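PDB 4XYH: kinetochore protein Mis16, which binds histones, and probably acts as a WD40 beta-propeller chaperone that recognises histone H4 and the CENP-A chaperone Scm3 for the Mis18 complex at centromeres. Local coordinates for residues 235-240 and 254-259; 339-344 and 351-356. All blocks are in the same frame, centred on the assembly; numbering follows the deposited sequence.

Contact 1 of 2, residues 235-240 and 254-259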
ATOM      1  N   THR A 235     -21.341   3.653   1.473  1.00 18.91           N
ATOM      2  CA  THR A 235     -22.069   4.687   2.195  1.00 18.89           C
ATOM      3  C   THR A 235     -21.110   5.525   3.041  1.00 22.51           C
ATOM      4  O   THR A 235     -21.529   6.404   3.794  1.00 17.52           O
ATOM      5  CB  THR A 235     -23.178   4.074   3.072  1.00 17.54           C
ATOM      6  OG1 THR A 235     -22.596   3.171   4.014  1.00 17.86           O
ATOM      7  CG2 THR A 235     -24.175   3.291   2.206  1.00 16.86           C
ATOM      8  N   ALA A 236     -19.814   5.265   2.881  1.00 19.23           N
ATOM      9  CA  ALA A 236     -18.781   6.070   3.515  1.00 14.88           C
ATOM     10  C   ALA A 236     -17.498   5.929   2.688  1.00 16.59           C
ATOM     11  O   ALA A 236     -17.494   5.207   1.683  1.00 17.38           O
ATOM     12  CB  ALA A 236     -18.571   5.638   4.959  1.00 16.05           C
ATOM     13  N   VAL A 237     -16.428   6.620   3.086  1.00 16.02           N
ATOM     14  CA  VAL A 237     -15.177   6.635   2.306  1.00 20.65           C
ATOM     15  C   VAL A 237     -14.728   5.243   1.831  1.00 18.55           C
ATOM     16  O   VAL A 237     -14.765   4.267   2.591  1.00 17.40           O
ATOM     17  CB  VAL A 237     -14.022   7.266   3.122  1.00 19.64           C
ATOM     18  CG1 VAL A 237     -13.949   6.642   4.494  1.00 17.80           C
ATOM     19  CG2 VAL A 237     -12.695   7.083   2.416  1.00 18.82           C
ATOM     20  N   VAL A 238     -14.350   5.145   0.564  1.00 17.50           N
ATOM     21  CA  VAL A 238     -13.703   3.941   0.051  1.00 15.76           C
ATOM     22  C   VAL A 238     -12.212   4.008   0.354  1.00 18.59           C
ATOM     23  O   VAL A 238     -11.479   4.809  -0.254  1.00 18.98           O
ATOM     24  CB  VAL A 238     -13.898   3.782  -1.459  1.00 18.95           C
ATOM     25  CG1 VAL A 238     -13.243   2.479  -1.949  1.00 13.71           C
ATOM     26  CG2 VAL A 238     -15.383   3.830  -1.818  1.00 16.35           C
ATOM     27  N   ASN A 239     -11.764   3.170   1.284  1.00 13.67           N
ATOM     28  CA  ASN A 239     -10.399   3.249   1.800  1.00 17.42           C
ATOM     29  C   ASN A 239      -9.326   2.620   0.897  1.00 18.87           C
ATOM     30  O   ASN A 239      -8.165   3.061   0.895  1.00 18.37           O
ATOM     31  CB  ASN A 239     -10.329   2.604   3.194  1.00 15.71           C
ATOM     32  CG  ASN A 239     -11.049   3.432   4.253  1.00 19.17           C
ATOM     33  OD1 ASN A 239     -11.004   4.656   4.208  1.00 18.98           O
ATOM     34  ND2 ASN A 239     -11.701   2.771   5.208  1.00 14.77           N
ATOM     35  N   ASP A 240      -9.708   1.596   0.142  1.00 14.48           N
ATOM     36  CA  ASP A 240      -8.731   0.784  -0.574  1.00 15.48           C
ATOM     37  C   ASP A 240      -9.476  -0.043  -1.597  1.00 18.67           C
ATOM     38  O   ASP A 240     -10.656  -0.334  -1.405  1.00 15.38           O
ATOM     39  CB  ASP A 240      -7.952  -0.109   0.405  1.00 18.68           C
ATOM     40  CG  ASP A 240      -6.647  -0.660  -0.185  1.00 21.69           C
ATOM     41  OD1 ASP A 240      -6.165  -0.138  -1.212  1.00 28.82           O
ATOM     42  OD2 ASP A 240      -6.091  -1.612   0.400  1.00 19.49           O
ATOM     43  N   VAL A 254     -13.068  -1.918  -0.149  1.00 19.30           N
ATOM     44  CA  VAL A 254     -13.429  -1.912   1.251  1.00 15.45           C
ATOM     45  C   VAL A 254     -13.599  -0.459   1.695  1.00 20.81           C
ATOM     46  O   VAL A 254     -13.042   0.465   1.072  1.00 15.74           O
ATOM     47  CB  VAL A 254     -12.372  -2.623   2.133  1.00 20.81           C
ATOM     48  CG1 VAL A 254     -12.246  -4.085   1.743  1.00 18.54           C
ATOM     49  CG2 VAL A 254     -11.023  -1.936   2.032  1.00 17.72           C
ATOM     50  N   SER A 255     -14.359  -0.263   2.774  1.00 17.20           N
ATOM     51  CA  SER A 255     -14.869   1.060   3.140  1.00 16.68           C
ATOM     52  C   SER A 255     -15.024   1.241   4.656  1.00 17.57           C
ATOM     53  O   SER A 255     -15.127   0.266   5.401  1.00 16.96           O
ATOM     54  CB  SER A 255     -16.227   1.288   2.443  1.00 17.24           C
ATOM     55  OG  SER A 255     -16.950   2.393   2.962  1.00 16.79           O
ATOM     56  N   ASP A 256     -15.067   2.495   5.099  1.00 18.24           N
ATOM     57  CA  ASP A 256     -15.479   2.827   6.460  1.00 17.99           C
ATOM     58  C   ASP A 256     -16.891   2.283   6.788  1.00 20.84           C
ATOM     59  O   ASP A 256     -17.252   2.138   7.961  1.00 23.34           O
ATOM     60  CB  ASP A 256     -15.446   4.347   6.676  1.00 19.14           C
ATOM     61  CG  ASP A 256     -14.127   4.839   7.303  1.00 25.34           C
ATOM     62  OD1 ASP A 256     -13.109   4.117   7.244  1.00 24.33           O
ATOM     63  OD2 ASP A 256     -14.104   5.968   7.850  1.00 28.93           O
ATOM     64  N   ASP A 257     -17.678   1.957   5.766  1.00 17.07           N
ATOM     65  CA  ASP A 257     -19.034   1.471   6.001  1.00 17.66           C
ATOM     66  C   ASP A 257     -19.054  -0.008   6.392  1.00 21.25           C
ATOM     67  O   ASP A 257     -20.133  -0.622   6.459  1.00 18.77           O
ATOM     68  CB  ASP A 257     -19.926   1.730   4.771  1.00 16.70           C
ATOM     69  CG  ASP A 257     -19.639   0.797   3.586  1.00 18.05           C
ATOM     70  OD1 ASP A 257     -18.890  -0.207   3.713  1.00 16.68           O
ATOM     71  OD2 ASP A 257     -20.200   1.083   2.498  1.00 20.21           O
ATOM     72  N   CYS A 258     -17.854  -0.562   6.606  1.00 19.39           N
ATOM     73  CA  CYS A 258     -17.630  -1.942   7.088  1.00 20.32           C
ATOM     74  C   CYS A 258     -17.792  -3.048   6.055  1.00 18.94           C
ATOM     75  O   CYS A 258     -17.655  -4.215   6.408  1.00 21.25           O
ATOM     76  CB  CYS A 258     -18.553  -2.263   8.278  1.00 21.77           C
ATOM     77  SG  CYS A 258     -18.326  -1.127   9.629  1.00 25.21           S
ATOM     78  N   THR A 259     -18.079  -2.714   4.796  1.00 16.69           N
ATOM     79  CA  THR A 259     -18.296  -3.779   3.809  1.00 20.35           C
ATOM     80  C   THR A 259     -17.080  -4.120   2.946  1.00 23.23           C
ATOM     81  O   THR A 259     -16.162  -3.306   2.756  1.00 20.36           O
ATOM     82  CB  THR A 259     -19.459  -3.448   2.856  1.00 18.86           C
ATOM     83  OG1 THR A 259     -19.124  -2.316   2.036  1.00 15.67           O
ATOM     84  CG2 THR A 259     -20.733  -3.166   3.648  1.00 21.19           C
TER
HETATM   85  O   HOH W   1     -10.739   6.165   6.337  1.00 25.35           O

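Contact 2 of 2, residues 339-344 and 351-356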
ATOM      1  N   PRO A 339       2.068 -18.233   1.591  1.00 21.12           N
ATOM      2  CA  PRO A 339       1.414 -18.060   2.892  1.00 24.61           C
ATOM      3  C   PRO A 339       1.864 -16.832   3.706  1.00 27.04           C
ATOM      4  O   PRO A 339       1.453 -16.687   4.863  1.00 28.70           O
ATOM      5  CB  PRO A 339       1.791 -19.347   3.634  1.00 23.65           C
ATOM      6  CG  PRO A 339       3.084 -19.743   3.065  1.00 23.25           C
ATOM      7  CD  PRO A 339       3.138 -19.251   1.642  1.00 21.64           C
ATOM      8  N   ILE A 340       2.690 -15.971   3.124  1.00 22.03           N
ATOM      9  CA  ILE A 340       3.281 -14.866   3.858  1.00 22.42           C
ATOM     10  C   ILE A 340       2.600 -13.547   3.505  1.00 26.01           C
ATOM     11  O   ILE A 340       2.471 -13.206   2.324  1.00 26.30           O
ATOM     12  CB  ILE A 340       4.789 -14.750   3.557  1.00 24.33           C
ATOM     13  CG1 ILE A 340       5.525 -16.064   3.881  1.00 26.22           C
ATOM     14  CG2 ILE A 340       5.397 -13.553   4.273  1.00 21.74           C
ATOM     15  CD1 ILE A 340       5.616 -16.414   5.353  1.00 19.01           C
ATOM     16  N   LEU A 341       2.152 -12.818   4.522  1.00 24.36           N
ATOM     17  CA  LEU A 341       1.659 -11.454   4.326  1.00 24.83           C
ATOM     18  C   LEU A 341       2.147 -10.520   5.438  1.00 23.90           C
ATOM     19  O   LEU A 341       2.587 -10.960   6.499  1.00 20.98           O
ATOM     20  CB  LEU A 341       0.128 -11.415   4.244  1.00 27.01           C
ATOM     21  CG  LEU A 341      -0.689 -11.471   5.530  1.00 28.08           C
ATOM     22  CD1 LEU A 341      -2.145 -11.091   5.287  1.00 26.46           C
ATOM     23  CD2 LEU A 341      -0.616 -12.870   6.083  1.00 30.99           C
ATOM     24  N   VAL A 342       2.091  -9.226   5.161  1.00 18.29           N
ATOM     25  CA  VAL A 342       2.586  -8.221   6.071  1.00 22.36           C
ATOM     26  C   VAL A 342       1.461  -7.209   6.339  1.00 23.29           C
ATOM     27  O   VAL A 342       0.657  -6.917   5.446  1.00 20.95           O
ATOM     28  CB  VAL A 342       3.857  -7.527   5.498  1.00 23.52           C
ATOM     29  CG1 VAL A 342       3.530  -6.637   4.289  1.00 16.19           C
ATOM     30  CG2 VAL A 342       4.510  -6.722   6.551  1.00 20.30           C
ATOM     31  N   THR A 343       1.384  -6.716   7.574  1.00 17.82           N
ATOM     32  CA  THR A 343       0.384  -5.732   7.956  1.00 19.54           C
ATOM     33  C   THR A 343       1.038  -4.602   8.753  1.00 23.95           C
ATOM     34  O   THR A 343       2.138  -4.759   9.284  1.00 19.54           O
ATOM     35  CB  THR A 343      -0.756  -6.355   8.804  1.00 24.23           C
ATOM     36  OG1 THR A 343      -0.227  -6.859  10.040  1.00 22.96           O
ATOM     37  CG2 THR A 343      -1.431  -7.491   8.055  1.00 21.00           C
ATOM     38  N   SER A 344       0.349  -3.468   8.833  1.00 21.46           N
ATOM     39  CA  SER A 344       0.865  -2.285   9.510  1.00 23.65           C
ATOM     40  C   SER A 344      -0.269  -1.663  10.299  1.00 25.46           C
ATOM     41  O   SER A 344      -1.437  -1.766   9.913  1.00 22.31           O
ATOM     42  CB  SER A 344       1.434  -1.266   8.520  1.00 22.25           C
ATOM     43  OG  SER A 344       0.412  -0.402   8.024  1.00 24.00           O
ATOM     44  N   CYS A 351       3.735  -6.231  11.308  1.00 21.47           N
ATOM     45  CA  CYS A 351       3.766  -7.664  11.574  1.00 24.29           C
ATOM     46  C   CYS A 351       3.857  -8.477  10.285  1.00 23.58           C
ATOM     47  O   CYS A 351       3.174  -8.187   9.305  1.00 21.91           O
ATOM     48  CB  CYS A 351       2.530  -8.085  12.372  1.00 24.59           C
ATOM     49  SG  CYS A 351       2.491  -7.424  14.085  1.00 33.63           S
ATOM     50  N   VAL A 352       4.717  -9.488  10.293  1.00 23.06           N
ATOM     51  CA  VAL A 352       4.789 -10.438   9.193  1.00 23.85           C
ATOM     52  C   VAL A 352       4.134 -11.736   9.654  1.00 26.99           C
ATOM     53  O   VAL A 352       4.467 -12.243  10.730  1.00 26.29           O
ATOM     54  CB  VAL A 352       6.242 -10.706   8.754  1.00 23.70           C
ATOM     55  CG1 VAL A 352       6.269 -11.611   7.521  1.00 21.56           C
ATOM     56  CG2 VAL A 352       6.977  -9.392   8.507  1.00 20.64           C
ATOM     57  N   TRP A 353       3.201 -12.256   8.857  1.00 22.64           N
ATOM     58  CA  TRP A 353       2.440 -13.445   9.224  1.00 20.45           C
ATOM     59  C   TRP A 353       2.742 -14.619   8.308  1.00 24.63           C
ATOM     60  O   TRP A 353       2.980 -14.439   7.113  1.00 27.81           O
ATOM     61  CB  TRP A 353       0.943 -13.170   9.180  1.00 19.62           C
ATOM     62  CG  TRP A 353       0.502 -11.945   9.920  1.00 26.29           C
ATOM     63  CD1 TRP A 353       0.454 -10.671   9.436  1.00 23.84           C
ATOM     64  CD2 TRP A 353       0.012 -11.880  11.266  1.00 24.90           C
ATOM     65  NE1 TRP A 353      -0.024  -9.819  10.395  1.00 24.12           N
ATOM     66  CE2 TRP A 353      -0.307 -10.534  11.528  1.00 25.88           C
ATOM     67  CE3 TRP A 353      -0.191 -12.831  12.274  1.00 26.12           C
ATOM     68  CZ2 TRP A 353      -0.811 -10.107  12.764  1.00 25.98           C
ATOM     69  CZ3 TRP A 353      -0.691 -12.405  13.506  1.00 25.59           C
ATOM     70  CH2 TRP A 353      -0.993 -11.054  13.735  1.00 25.14           C
ATOM     71  N   ASP A 354       2.710 -15.822   8.874  1.00 23.49           N
ATOM     72  CA  ASP A 354       2.916 -17.061   8.132  1.00 26.05           C
ATOM     73  C   ASP A 354       1.683 -17.957   8.293  1.00 27.46           C
ATOM     74  O   ASP A 354       1.539 -18.655   9.290  1.00 26.50           O
ATOM     75  CB  ASP A 354       4.180 -17.765   8.632  1.00 25.90           C
ATOM     76  CG  ASP A 354       4.503 -19.054   7.868  1.00 30.15           C
ATOM     77  OD1 ASP A 354       3.624 -19.628   7.194  1.00 27.92           O
ATOM     78  OD2 ASP A 354       5.660 -19.511   7.971  1.00 33.45           O
ATOM     79  N   LEU A 355       0.805 -17.955   7.297  1.00 26.96           N
ATOM     80  CA  LEU A 355      -0.448 -18.692   7.411  1.00 27.07           C
ATOM     81  C   LEU A 355      -0.268 -20.208   7.543  1.00 31.58           C
ATOM     82  O   LEU A 355      -1.201 -20.915   7.930  1.00 33.76           O
ATOM     83  CB  LEU A 355      -1.342 -18.397   6.216  1.00 28.20           C
ATOM     84  CG  LEU A 355      -1.661 -16.917   5.989  1.00 36.46           C
ATOM     85  CD1 LEU A 355      -2.770 -16.775   4.958  1.00 27.38           C
ATOM     86  CD2 LEU A 355      -2.017 -16.216   7.292  1.00 26.79           C
ATOM     87  N   SER A 356       0.921 -20.708   7.224  1.00 27.76           N
ATOM     88  CA  SER A 356       1.138 -22.152   7.222  1.00 35.35           C
ATOM     89  C   SER A 356       1.339 -22.648   8.644  1.00 36.87           C
ATOM     90  O   SER A 356       1.313 -23.852   8.889  1.00 41.40           O
ATOM     91  CB  SER A 356       2.331 -22.544   6.338  1.00 26.17           C
ATOM     92  OG  SER A 356       3.564 -22.280   6.978  1.00 33.56           O
TER

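Contact 1 of 2, residues 235-240 and 254-259
V238 and D240 pair with S255 and V254 where the first two strands of one WD40 propeller blade meet: an antiparallel beta contact with a bulge, extended by the loops at the blade's end. V238 and S255 form a non-hydrogen-bonded pair. The register then slips by one, and D240 and V254 form a hydrogen-bonded pair. N239 N reaches V254 O at 3.0 Å, and V254 N reaches D240 O at 3.1 Å. V237 O takes two donors, D256 N at 3.1 Å and S255 OG at 2.9 Å, the hydroxyl coming from above the carbonyl plane. S255 OG also accepts from D257 N, an ST turn within the type I turn S255-C258. N239 ND2 lies 2.8 Å from D256 OD1. This bond is nearly straight (177°) and in the amide plane, but it meets OD1 on the anti side, out of the carboxylate plane. ND2 also donates to V284 O of the next blade. V237 CG1, between its backbone N and carbonyl carbon (chi1 50°), is brought tightly against D256 CB and CG, 3.3 Å from CG. T235 N donates to D257 OD2 at 3.0 Å, and H234 ND1 shares that oxygen. D257 OD1 braces the turn from within, taking T259 N in an Asx turn and T259 OG1. D256 and D257 thus serve amide, hydroxyl and imidazole groups; their bonds to N239 ND2 and T235 N probably hold the turn to the incoming loop.

Contact 2 of 2, residues 339-344 and 351-356
T343 and W353 meet across the beta hairpin 340-345/350-354, the two middle strands of a WD40 propeller blade. With H324 they match the histidine, serine or threonine, and tryptophan of the hydrogen-bonded tetrad familiar in WD40 blades. W353 NE1 donates to T343 OG1 at 3.0 Å, almost straight (175°) and in the ring plane. T343 OG1 lies between its backbone N and carbonyl carbon (chi1 63°), which puts the hydroxyl at the NE1 edge of the indole. T343 CG2 lies 3.6 Å from NE1. L341 CD2 packs on W353 CB at 3.5 Å and also touches L355 CD2. On the other face of the sheet, I340 CG2 meets V352 CG1 at 3.9 Å and I340 CD1 rests against D354 CG. The backbone sets this register: L341 and W353 exchange two bonds, as do T343 and C351, and L355 N adds one to P339 O. Farther out, H324 NE2 also bonds T343 OG1, and L374 of the outer strand packs on W353. Were W353 an alanine, T343 OG1 would probably lose its indole donor and keep H324, with a gap beside T343 CG2 and L374. D354 OD1 accepts S356 N (2.9 Å, anti side, an Asx turn) and S356 OG (2.7 Å, syn side), both from one face of the carboxylate.

In the fold
Contacts 1 and 2 belong to different WD40 blades of one propeller and follow each other along the chain. Their centres are about 23 Å apart, and their nearest atoms about 10 Å, so they do not touch. The blade containing strands 284-289 to 319-321 comes between them in sequence. Contact 1 joins the first and second strands of its blade, whereas contact 2 joins the second and third. Each also faces the following blade: V254 packs on V284 and V287, and V342 on L388 and W390. The centres lie about 16 and 15 Å from the centre of the chain, as suits blades set round a ring.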